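Nitroreductase (Bacteroides fragilis NCTC 9343, PDB 3EK3) binds flavin mononucleotide and probably works as an oxidoreductase of the nitroreductase family, exchanging electrons with NAD or NADP. Local coordinates at residues E86-Y91 / I134-T139; Y92-L97 / C164-Y169; L97-N102 / H159-C164. One frame throughout, in Å; residues are numbered along the deposited sequence.

The three contacts trace a path from the flavin into the central antiparallel sheet, and their chemistry changes along the way. Interactions 2 and 3 both join strand 96-102 to strand 160-168, sharing Leu97 and Cys164, and are buried contacts built on backbone ladders. Interaction 1, also largely buried, pairs two loops and lacks any direct hydrogen bond between them; water and flavin make the polar link instead. Ile134 ties it to the sheet, bonding through its backbone to Cys164 and packing on Leu97. Interactions 1 and 2 both reach the flavin ring, whereas interaction 3 continues the same strand pair with no contact to the flavin, and there a beta bulge and a serine-histidine pair enter the pattern.

Interaction 1: E86-Y91 / I134-T139; sequences ETYCCY and INQLGT. With FMN (flavin mononucleotide), chain B.
Cys90 and Gln136 make no hydrogen bond to each other, yet a single water molecule joins both of them to the flavin. It gives one proton to Cys90 O at 2.8 Å and the other to Gln136 OE1 at 2.7 Å. Its third bond accepts the N-H of FMN N3, again at 2.8 Å, so a loop carbonyl, a side-chain amide and the cofactor are held around one oxygen. The Gln136 chain bends at chi2 (64°), which brings both ends of its amide into use: OE1 takes the water while NE2 donates to FMN O4 over 2.9 Å. The backbone N of Asn135 reaches the same O4 at 2.8 Å, with an N-H...O angle of 152°, and two donors therefore grip this flavin carbonyl. Such bonds would be expected to draw electron density toward the pyrimidine end of the ring system.

These donors follow directly on strand 130-134, where Asn135 to Gly138 form a type I beta turn closed by Gly138 N on Asn135 O. In this FMN-dependent nitroreductase fold the turn delivers a backbone N-H and a side-chain amide to one flavin oxygen. Trp107 of the second subunit packs on Asn135.

The other contacts are van der Waals, several of polar atom on carbon. Tyr88 brings its hydroxyl end up to the aliphatic part of Gln136, OH lying 3.3 Å from CG, with the ring almost perpendicular to the amide (88°). Ile134 sets CG2 and CD1 against Cys90 O, each at 3.4 Å, and its CG2 also meets Cys90 SG at 4.0 Å. The Tyr91 ring turns off toward Leu60 and Glu61 of helix 57-72, while Asn64 of that helix bonds to Tyr88 O and Cys90 N and so holds the loop's backbone.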
loop_
_atom_site.group_PDB
_atom_site.type_symbol
_atom_site.label_atom_id
_atom_site.label_comp_id
_atom_site.label_asym_id
_atom_site.label_seq_id
_atom_site.Cartn_x
_atom_site.Cartn_y
_atom_site.Cartn_z
ATOM N N GLU A 86 18.956 6.821 -25.204
ATOM C CA GLU A 86 19.919 5.696 -25.220
ATOM C C GLU A 86 20.387 5.401 -23.810
ATOM O O GLU A 86 21.179 4.484 -23.598
ATOM C CB GLU A 86 21.122 6.023 -26.097
ATOM C CG GLU A 86 20.846 6.069 -27.571
ATOM C CD GLU A 86 20.372 4.743 -28.149
ATOM O OE1 GLU A 86 20.816 3.679 -27.684
ATOM O OE2 GLU A 86 19.542 4.762 -29.077
ATOM N N THR A 87 19.907 6.155 -22.830
ATOM C CA THR A 87 20.392 6.009 -21.461
ATOM C C THR A 87 19.291 5.762 -20.417
ATOM O O THR A 87 19.559 5.198 -19.360
ATOM C CB THR A 87 21.198 7.249 -21.064
ATOM O OG1 THR A 87 20.331 8.386 -21.058
ATOM C CG2 THR A 87 22.325 7.491 -22.069
ATOM N N TYR A 88 18.064 6.190 -20.691
ATOM C CA TYR A 88 16.972 6.004 -19.751
ATOM C C TYR A 88 16.834 4.557 -19.306
ATOM O O TYR A 88 16.789 3.652 -20.160
ATOM C CB TYR A 88 15.659 6.430 -20.402
ATOM C CG TYR A 88 14.499 6.213 -19.475
ATOM C CD1 TYR A 88 14.305 7.031 -18.365
ATOM C CD2 TYR A 88 13.610 5.173 -19.691
ATOM C CE1 TYR A 88 13.225 6.817 -17.509
ATOM C CE2 TYR A 88 12.532 4.965 -18.858
ATOM C CZ TYR A 88 12.348 5.780 -17.771
ATOM O OH TYR A 88 11.272 5.558 -16.946
ATOM N N CYS A 89 16.823 4.350 -17.992
ATOM C CA CYS A 89 16.590 3.047 -17.381
ATOM C C CYS A 89 15.613 3.247 -16.238
ATOM O O CYS A 89 15.950 3.859 -15.226
ATOM C CB CYS A 89 17.883 2.449 -16.848
ATOM S SG CYS A 89 17.666 0.862 -16.122
ATOM N N CYS A 90 14.390 2.751 -16.406
ATOM C CA CYS A 90 13.346 2.993 -15.432
ATOM C C CYS A 90 13.679 2.423 -14.062
ATOM O O CYS A 90 13.211 2.960 -13.067
ATOM C CB CYS A 90 11.984 2.489 -15.919
ATOM S SG CYS A 90 11.816 0.688 -16.102
ATOM N N TYR A 91 14.503 1.382 -13.994
ATOM C CA TYR A 91 14.818 0.750 -12.705
ATOM C C TYR A 91 16.201 1.122 -12.179
ATOM O O TYR A 91 16.706 0.533 -11.220
ATOM C CB TYR A 91 14.636 -0.794 -12.756
ATOM C CG TYR A 91 15.550 -1.459 -13.742
ATOM C CD1 TYR A 91 15.210 -1.535 -15.071
ATOM C CD2 TYR A 91 16.783 -1.934 -13.372
ATOM C CE1 TYR A 91 16.053 -2.074 -15.992
ATOM C CE2 TYR A 91 17.634 -2.483 -14.287
ATOM C CZ TYR A 91 17.265 -2.554 -15.611
ATOM O OH TYR A 91 18.105 -3.078 -16.586
ATOM N N ILE A 134 9.070 1.475 -8.881
ATOM C CA ILE A 134 9.199 1.676 -10.311
ATOM C C ILE A 134 7.806 1.496 -10.932
ATOM O O ILE A 134 7.260 0.391 -10.896
ATOM C CB ILE A 134 10.230 0.669 -10.894
ATOM C CG1 ILE A 134 11.528 0.669 -10.028
ATOM C CG2 ILE A 134 10.494 0.967 -12.339
ATOM C CD1 ILE A 134 12.227 2.057 -9.955
ATOM N N ASN A 135 7.238 2.596 -11.454
ATOM C CA ASN A 135 5.831 2.631 -11.913
ATOM C C ASN A 135 5.626 2.462 -13.403
ATOM O O ASN A 135 4.497 2.477 -13.855
ATOM C CB ASN A 135 5.185 3.939 -11.452
ATOM C CG ASN A 135 3.695 3.796 -11.127
ATOM O OD1 ASN A 135 3.255 2.764 -10.615
ATOM N ND2 ASN A 135 2.944 4.851 -11.374
ATOM N N GLN A 136 6.689 2.281 -14.182
ATOM C CA GLN A 136 6.571 2.412 -15.634
ATOM C C GLN A 136 5.862 1.248 -16.316
ATOM O O GLN A 136 5.449 1.387 -17.473
ATOM C CB GLN A 136 7.934 2.670 -16.286
ATOM C CG GLN A 136 8.417 4.066 -16.042
ATOM C CD GLN A 136 8.670 4.350 -14.588
ATOM O OE1 GLN A 136 9.408 3.615 -13.925
ATOM N NE2 GLN A 136 8.086 5.454 -14.067
ATOM N N LEU A 137 5.657 0.133 -15.621
ATOM C CA LEU A 137 4.847 -0.963 -16.237
ATOM C C LEU A 137 3.316 -0.788 -16.070
ATOM O O LEU A 137 2.551 -1.477 -16.711
ATOM C CB LEU A 137 5.307 -2.325 -15.713
ATOM C CG LEU A 137 6.575 -2.895 -16.372
ATOM C CD1 LEU A 137 7.122 -4.124 -15.612
ATOM C CD2 LEU A 137 6.304 -3.226 -17.833
ATOM N N GLY A 138 2.846 0.129 -15.228
ATOM C CA GLY A 138 1.391 0.316 -15.099
ATOM C C GLY A 138 0.694 0.669 -16.387
ATOM O O GLY A 138 -0.366 0.107 -16.695
ATOM N N THR A 139 1.236 1.623 -17.130
ATOM C CA THR A 139 0.575 2.090 -18.362
ATOM C C THR A 139 1.126 1.405 -19.612
ATOM O O THR A 139 0.566 1.578 -20.726
ATOM C CB THR A 139 0.737 3.582 -18.549
ATOM O OG1 THR A 139 2.126 3.878 -18.584
ATOM C CG2 THR A 139 0.054 4.344 -17.425
HETATM N N1 FMN B . 9.960 6.775 -7.931
HETATM C C2 FMN B . 10.610 6.599 -9.131
HETATM O O2 FMN B . 11.809 6.874 -9.238
HETATM N N3 FMN B . 9.948 6.153 -10.255
HETATM C C4 FMN B . 8.625 5.880 -10.188
HETATM O O4 FMN B . 8.125 5.276 -11.151
HETATM C C4A FMN B . 7.959 6.039 -8.965
HETATM N N5 FMN B . 6.623 5.747 -8.874
HETATM C C5A FMN B . 5.938 5.861 -7.680
HETATM C C6 FMN B . 4.588 5.515 -7.627
HETATM C C7 FMN B . 3.882 5.583 -6.427
HETATM C C7M FMN B . 2.468 5.012 -6.319
HETATM C C8 FMN B . 4.563 5.969 -5.266
HETATM C C8M FMN B . 3.975 5.606 -3.922
HETATM C C9 FMN B . 5.917 6.311 -5.326
HETATM C C9A FMN B . 6.622 6.256 -6.524
HETATM N N10 FMN B . 7.980 6.608 -6.620
HETATM C C10 FMN B . 8.643 6.455 -7.815
HETATM C "C1'" FMN B . 8.759 7.031 -5.399
HETATM C "C2'" FMN B . 8.353 8.446 -4.970
HETATM O "O2'" FMN B . 8.916 9.402 -5.851
HETATM C "C3'" FMN B . 8.901 8.677 -3.572
HETATM O "O3'" FMN B . 8.183 7.848 -2.685
HETATM C "C4'" FMN B . 8.727 10.134 -3.100
HETATM O "O4'" FMN B . 9.555 11.003 -3.862
HETATM C "C5'" FMN B . 9.074 10.272 -1.620
HETATM O "O5'" FMN B . 10.440 9.944 -1.403
HETATM P P FMN B . 10.896 8.786 -0.365
HETATM O O1P FMN B . 10.214 9.041 0.922
HETATM O O2P FMN B . 12.436 8.758 -0.327
HETATM O O3P FMN B . 10.345 7.469 -0.850
HETATM O O HOH W 1 11.282 4.920 -12.406
#

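Interaction 2: Y92-L97 / C164-Y169; sequences YHAPTL and CVALGY. With FMN (flavin mononucleotide), chain B.
Leu97 extends with CG opposite its own backbone N (chi1 -174°) and then turns at chi2 (70°), a combination that lays CD1 against Cys164 CB at 3.7 Å. Thr96 uses its branches differently: CG2 meets Leu167 CD1 at 4.1 Å, and OG1 is directed to Gln24, which also bonds to Pro95 O. As neighbours on a strand, the two residues point to opposite faces of the sheet. Leu97, Cys164 and Ala166 gather on one of them with Ile134 of strand 130-134, while Thr96 and Leu167 lie on the other, where Leu167 packs against Ala124 of helix 109-126.

Behind this division is an antiparallel ladder between the two inner strands of the four-stranded sheet of the nitroreductase fold. Thr96 and Leu167 are a hydrogen-bonded pair, though an uneven one. Leu167 N donates to Thr96 O over 2.9 Å, tilted 31° from the carbonyl plane, whereas the return bond from Thr96 N to Leu167 O is weak, at 3.4 Å. Pro95 CD also crowds that second carbonyl, 3.2 Å from Leu167 O. One step on, Leu97 and Ala166 form a non-hydrogen-bonded pair, and beside it Leu97 CA makes a CA-H...O contact of 3.4 Å with Val165 O.

Where the ladder gives out, the chain 92-95 folds over the strand end. Ala94 sets its methyl on that of Ala166, CB to CB 3.7 Å, and the Pro95 ring rests on the backbone of Gly168. This bend carries Tyr92 away from the sheet to the cofactor. Its hydroxyl donates to FMN O2 in a short bond of 2.6 Å, with the flavin oxygen close to the plane of the phenol ring at its edge, and Ile134 CD1 touches the ring at its CE2 corner.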
loop_
_atom_site.group_PDB
_atom_site.type_symbol
_atom_site.label_atom_id
_atom_site.label_comp_id
_atom_site.label_asym_id
_atom_site.label_seq_id
_atom_site.Cartn_x
_atom_site.Cartn_y
_atom_site.Cartn_z
ATOM N N TYR A 92 16.813 2.141 -12.775
ATOM C CA TYR A 92 18.057 2.707 -12.260
ATOM C C TYR A 92 19.222 1.718 -12.134
ATOM O O TYR A 92 20.074 1.893 -11.291
ATOM C CB TYR A 92 17.805 3.403 -10.913
ATOM C CG TYR A 92 16.656 4.382 -10.985
ATOM C CD1 TYR A 92 16.737 5.508 -11.769
ATOM C CD2 TYR A 92 15.503 4.166 -10.269
ATOM C CE1 TYR A 92 15.679 6.433 -11.847
ATOM C CE2 TYR A 92 14.433 5.054 -10.334
ATOM C CZ TYR A 92 14.521 6.181 -11.130
ATOM O OH TYR A 92 13.461 7.076 -11.186
ATOM N N HIS A 93 19.254 0.699 -12.983
ATOM C CA HIS A 93 20.296 -0.313 -12.976
ATOM C C HIS A 93 20.408 -1.058 -11.657
ATOM O O HIS A 93 21.459 -1.644 -11.342
ATOM C CB HIS A 93 21.623 0.300 -13.421
ATOM C CG HIS A 93 21.562 0.873 -14.795
ATOM N ND1 HIS A 93 21.455 0.080 -15.915
ATOM C CD2 HIS A 93 21.542 2.155 -15.232
ATOM C CE1 HIS A 93 21.398 0.848 -16.987
ATOM N NE2 HIS A 93 21.447 2.109 -16.600
ATOM N N ALA A 94 19.301 -1.103 -10.905
ATOM C CA ALA A 94 19.189 -2.008 -9.774
ATOM C C ALA A 94 19.411 -3.460 -10.260
ATOM O O ALA A 94 19.024 -3.815 -11.369
ATOM C CB ALA A 94 17.820 -1.852 -9.095
ATOM N N PRO A 95 20.085 -4.301 -9.446
ATOM C CA PRO A 95 20.326 -5.690 -9.879
ATOM C C PRO A 95 19.100 -6.618 -9.863
ATOM O O PRO A 95 19.123 -7.696 -10.488
ATOM C CB PRO A 95 21.391 -6.153 -8.876
ATOM C CG PRO A 95 21.107 -5.400 -7.683
ATOM C CD PRO A 95 20.726 -4.030 -8.155
ATOM N N THR A 96 18.044 -6.197 -9.160
ATOM C CA THR A 96 16.784 -6.946 -9.000
ATOM C C THR A 96 15.596 -5.988 -9.147
ATOM O O THR A 96 15.610 -4.875 -8.625
ATOM C CB THR A 96 16.720 -7.711 -7.652
ATOM O OG1 THR A 96 17.654 -8.793 -7.691
ATOM C CG2 THR A 96 15.308 -8.302 -7.372
ATOM N N LEU A 97 14.608 -6.420 -9.920
ATOM C CA LEU A 97 13.317 -5.764 -9.982
ATOM C C LEU A 97 12.215 -6.777 -9.718
ATOM O O LEU A 97 12.129 -7.791 -10.409
ATOM C CB LEU A 97 13.114 -5.168 -11.357
ATOM C CG LEU A 97 11.872 -4.324 -11.575
ATOM C CD1 LEU A 97 11.947 -3.004 -10.817
ATOM C CD2 LEU A 97 11.728 -4.076 -13.046
ATOM N N CYS A 164 6.312 -1.929 -9.347
ATOM C CA CYS A 164 7.512 -2.749 -9.255
ATOM C C CYS A 164 8.439 -2.207 -8.151
ATOM O O CYS A 164 8.407 -1.023 -7.800
ATOM C CB CYS A 164 8.251 -2.832 -10.595
ATOM S SG CYS A 164 7.303 -3.466 -11.968
ATOM N N VAL A 165 9.253 -3.104 -7.624
ATOM C CA VAL A 165 10.227 -2.793 -6.610
ATOM C C VAL A 165 11.639 -3.039 -7.098
ATOM O O VAL A 165 12.026 -4.193 -7.290
ATOM C CB VAL A 165 9.960 -3.694 -5.401
ATOM C CG1 VAL A 165 10.958 -3.476 -4.234
ATOM C CG2 VAL A 165 8.482 -3.547 -4.894
ATOM N N ALA A 166 12.425 -1.961 -7.245
ATOM C CA ALA A 166 13.843 -2.082 -7.486
ATOM C C ALA A 166 14.481 -2.438 -6.178
ATOM O O ALA A 166 14.095 -1.889 -5.136
ATOM C CB ALA A 166 14.453 -0.749 -8.018
ATOM N N LEU A 167 15.452 -3.343 -6.223
ATOM C CA LEU A 167 16.189 -3.708 -5.026
ATOM C C LEU A 167 17.678 -3.807 -5.303
ATOM O O LEU A 167 18.102 -4.299 -6.350
ATOM C CB LEU A 167 15.719 -5.068 -4.480
ATOM C CG LEU A 167 14.291 -5.249 -3.981
ATOM C CD1 LEU A 167 14.027 -6.737 -3.824
ATOM C CD2 LEU A 167 14.017 -4.486 -2.669
ATOM N N GLY A 168 18.476 -3.402 -4.317
ATOM C CA GLY A 168 19.935 -3.419 -4.436
ATOM C C GLY A 168 20.602 -2.707 -3.288
ATOM O O GLY A 168 19.957 -2.317 -2.321
ATOM N N TYR A 169 21.901 -2.507 -3.415
ATOM C CA TYR A 169 22.621 -1.657 -2.485
ATOM C C TYR A 169 22.770 -0.264 -3.064
ATOM O O TYR A 169 23.089 -0.099 -4.243
ATOM C CB TYR A 169 23.988 -2.245 -2.179
ATOM C CG TYR A 169 23.909 -3.599 -1.559
ATOM C CD1 TYR A 169 23.583 -3.749 -0.212
ATOM C CD2 TYR A 169 24.138 -4.746 -2.325
ATOM C CE1 TYR A 169 23.504 -5.015 0.355
ATOM C CE2 TYR A 169 24.066 -6.010 -1.764
ATOM C CZ TYR A 169 23.749 -6.134 -0.433
ATOM O OH TYR A 169 23.690 -7.383 0.112
HETATM N N1 FMN B . 9.960 6.775 -7.931
HETATM C C2 FMN B . 10.610 6.599 -9.131
HETATM O O2 FMN B . 11.809 6.874 -9.238
HETATM N N3 FMN B . 9.948 6.153 -10.255
HETATM C C4 FMN B . 8.625 5.880 -10.188
HETATM O O4 FMN B . 8.125 5.276 -11.151
HETATM C C4A FMN B . 7.959 6.039 -8.965
HETATM N N5 FMN B . 6.623 5.747 -8.874
HETATM C C5A FMN B . 5.938 5.861 -7.680
HETATM C C6 FMN B . 4.588 5.515 -7.627
HETATM C C7 FMN B . 3.882 5.583 -6.427
HETATM C C7M FMN B . 2.468 5.012 -6.319
HETATM C C8 FMN B . 4.563 5.969 -5.266
HETATM C C8M FMN B . 3.975 5.606 -3.922
HETATM C C9 FMN B . 5.917 6.311 -5.326
HETATM C C9A FMN B . 6.622 6.256 -6.524
HETATM N N10 FMN B . 7.980 6.608 -6.620
HETATM C C10 FMN B . 8.643 6.455 -7.815
HETATM C "C1'" FMN B . 8.759 7.031 -5.399
HETATM C "C2'" FMN B . 8.353 8.446 -4.970
HETATM O "O2'" FMN B . 8.916 9.402 -5.851
HETATM C "C3'" FMN B . 8.901 8.677 -3.572
HETATM O "O3'" FMN B . 8.183 7.848 -2.685
HETATM C "C4'" FMN B . 8.727 10.134 -3.100
HETATM O "O4'" FMN B . 9.555 11.003 -3.862
HETATM C "C5'" FMN B . 9.074 10.272 -1.620
HETATM O "O5'" FMN B . 10.440 9.944 -1.403
HETATM P P FMN B . 10.896 8.786 -0.365
HETATM O O1P FMN B . 10.214 9.041 0.922
HETATM O O2P FMN B . 12.436 8.758 -0.327
HETATM O O3P FMN B . 10.345 7.469 -0.850
#

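Interaction 3: L97-N102 / H159-C164; sequences LVIVSN and HKVYGC
Val100 faces two residues at once, Tyr162 and Gly163, which makes this a classic beta bulge in the antiparallel pairing of the two strands. Its carbonyl oxygen is claimed by both: Tyr162 N donates at 3.1 Å in the carbonyl plane, and Gly163 N adds a longer, weak bond. In return Val100 N donates to Gly163 O over 2.9 Å. Past the bulge the register has slipped by one and regular exchange resumes, Asn102 N giving to Lys160 O at 3.0 Å and Lys160 N to Asn102 O at 2.9 Å. On the other side of the bulge, Cys164 CA makes a CA-H...O contact with Val98 O of 3.1 Å.

The side-chain polar groups also have partners. Ser101 turns OG between its own N and carbonyl carbon (chi1 63°), where it meets His159 ND1 at 2.7 Å, in the plane of the imidazole at its edge; either partner could donate. One face of that ring covers the carbonyl carbon of Asn102. The Asn102 amide looks elsewhere, with OD1 bonded to Thr48 and ND2 to Ala109 O, and Lys160 NZ forms a salt bridge with Asp142.

Around this ladder, Ile99 CG2 abuts Val161 CG1 (3.7 Å), and both residues pack on Leu150 of helix 144-153. Val100, Asn102 and Tyr162 instead meet Cys113 of helix 109-126, Tyr162 also touching Met111 of the second subunit, while strand 50-54 flanks strand 96-102 through backbone bonds to Ile99 and Ser101.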
loop_
_atom_site.group_PDB
_atom_site.type_symbol
_atom_site.label_atom_id
_atom_site.label_comp_id
_atom_site.label_asym_id
_atom_site.label_seq_id
_atom_site.Cartn_x
_atom_site.Cartn_y
_atom_site.Cartn_z
ATOM N N LEU A 97 14.608 -6.420 -9.920
ATOM C CA LEU A 97 13.317 -5.764 -9.982
ATOM C C LEU A 97 12.215 -6.777 -9.718
ATOM O O LEU A 97 12.129 -7.791 -10.409
ATOM C CB LEU A 97 13.114 -5.168 -11.357
ATOM C CG LEU A 97 11.872 -4.324 -11.575
ATOM C CD1 LEU A 97 11.947 -3.004 -10.817
ATOM C CD2 LEU A 97 11.728 -4.076 -13.046
ATOM N N VAL A 98 11.366 -6.490 -8.742
ATOM C CA VAL A 98 10.212 -7.341 -8.451
ATOM C C VAL A 98 8.973 -6.727 -9.085
ATOM O O VAL A 98 8.549 -5.593 -8.758
ATOM C CB VAL A 98 9.949 -7.516 -6.978
ATOM C CG1 VAL A 98 8.871 -8.578 -6.721
ATOM C CG2 VAL A 98 11.207 -7.920 -6.279
ATOM N N ILE A 99 8.414 -7.459 -10.030
ATOM C CA ILE A 99 7.201 -7.025 -10.703
ATOM C C ILE A 99 5.992 -7.512 -9.906
ATOM O O ILE A 99 5.815 -8.708 -9.743
ATOM C CB ILE A 99 7.131 -7.618 -12.138
ATOM C CG1 ILE A 99 8.370 -7.179 -12.941
ATOM C CG2 ILE A 99 5.835 -7.185 -12.852
ATOM C CD1 ILE A 99 8.573 -7.896 -14.268
ATOM N N VAL A 100 5.155 -6.580 -9.449
ATOM C CA VAL A 100 4.039 -6.940 -8.558
ATOM C C VAL A 100 2.762 -6.762 -9.386
ATOM O O VAL A 100 2.428 -5.662 -9.811
ATOM C CB VAL A 100 4.039 -6.141 -7.232
ATOM C CG1 VAL A 100 2.853 -6.597 -6.318
ATOM C CG2 VAL A 100 5.382 -6.340 -6.430
ATOM N N SER A 101 2.059 -7.875 -9.623
ATOM C CA SER A 101 0.907 -7.877 -10.540
ATOM C C SER A 101 -0.325 -8.410 -9.816
ATOM O O SER A 101 -0.203 -9.039 -8.802
ATOM C CB SER A 101 1.192 -8.724 -11.776
ATOM O OG SER A 101 1.405 -10.101 -11.485
ATOM N N ASN A 102 -1.502 -8.174 -10.381
ATOM C CA ASN A 102 -2.732 -8.697 -9.793
ATOM C C ASN A 102 -3.743 -8.771 -10.885
ATOM O O ASN A 102 -3.619 -8.071 -11.875
ATOM C CB ASN A 102 -3.204 -7.773 -8.653
ATOM C CG ASN A 102 -4.110 -8.483 -7.609
ATOM O OD1 ASN A 102 -4.442 -9.658 -7.727
ATOM N ND2 ASN A 102 -4.531 -7.727 -6.595
ATOM N N HIS A 159 -3.128 -10.670 -15.498
ATOM C CA HIS A 159 -2.771 -9.683 -14.493
ATOM C C HIS A 159 -2.411 -8.386 -15.153
ATOM O O HIS A 159 -1.924 -8.368 -16.292
ATOM C CB HIS A 159 -1.566 -10.165 -13.707
ATOM C CG HIS A 159 -1.900 -11.107 -12.594
ATOM N ND1 HIS A 159 -1.066 -11.300 -11.508
ATOM C CD2 HIS A 159 -2.976 -11.907 -12.402
ATOM C CE1 HIS A 159 -1.621 -12.182 -10.692
ATOM N NE2 HIS A 159 -2.782 -12.566 -11.215
ATOM N N LYS A 160 -2.617 -7.296 -14.433
ATOM C CA LYS A 160 -1.995 -6.026 -14.770
ATOM C C LYS A 160 -0.882 -5.792 -13.780
ATOM O O LYS A 160 -0.868 -6.374 -12.705
ATOM C CB LYS A 160 -3.000 -4.890 -14.661
ATOM C CG LYS A 160 -4.247 -5.062 -15.509
ATOM C CD LYS A 160 -3.944 -5.444 -16.940
ATOM C CE LYS A 160 -5.221 -5.459 -17.778
ATOM N NZ LYS A 160 -4.978 -6.129 -19.067
ATOM N N VAL A 161 0.078 -4.943 -14.149
ATOM C CA VAL A 161 1.217 -4.678 -13.270
ATOM C C VAL A 161 0.883 -3.388 -12.525
ATOM O O VAL A 161 0.749 -2.339 -13.151
ATOM C CB VAL A 161 2.539 -4.518 -14.058
ATOM C CG1 VAL A 161 3.670 -4.135 -13.117
ATOM C CG2 VAL A 161 2.891 -5.847 -14.767
ATOM N N TYR A 162 0.698 -3.466 -11.205
ATOM C CA TYR A 162 0.353 -2.289 -10.398
ATOM C C TYR A 162 1.580 -1.520 -9.833
ATOM O O TYR A 162 1.491 -0.300 -9.572
ATOM C CB TYR A 162 -0.615 -2.719 -9.301
ATOM C CG TYR A 162 -1.965 -3.062 -9.919
ATOM C CD1 TYR A 162 -2.884 -2.066 -10.194
ATOM C CD2 TYR A 162 -2.299 -4.376 -10.257
ATOM C CE1 TYR A 162 -4.121 -2.379 -10.823
ATOM C CE2 TYR A 162 -3.502 -4.683 -10.876
ATOM C CZ TYR A 162 -4.415 -3.697 -11.145
ATOM O OH TYR A 162 -5.634 -3.990 -11.747
ATOM N N GLY A 163 2.681 -2.214 -9.588
ATOM C CA GLY A 163 3.933 -1.534 -9.271
ATOM C C GLY A 163 5.109 -2.486 -9.275
ATOM O O GLY A 163 4.915 -3.707 -9.289
ATOM N N CYS A 164 6.312 -1.929 -9.347
ATOM C CA CYS A 164 7.512 -2.749 -9.255
ATOM C C CYS A 164 8.439 -2.207 -8.151
ATOM O O CYS A 164 8.407 -1.023 -7.800
ATOM C CB CYS A 164 8.251 -2.832 -10.595
ATOM S SG CYS A 164 7.303 -3.466 -11.968
#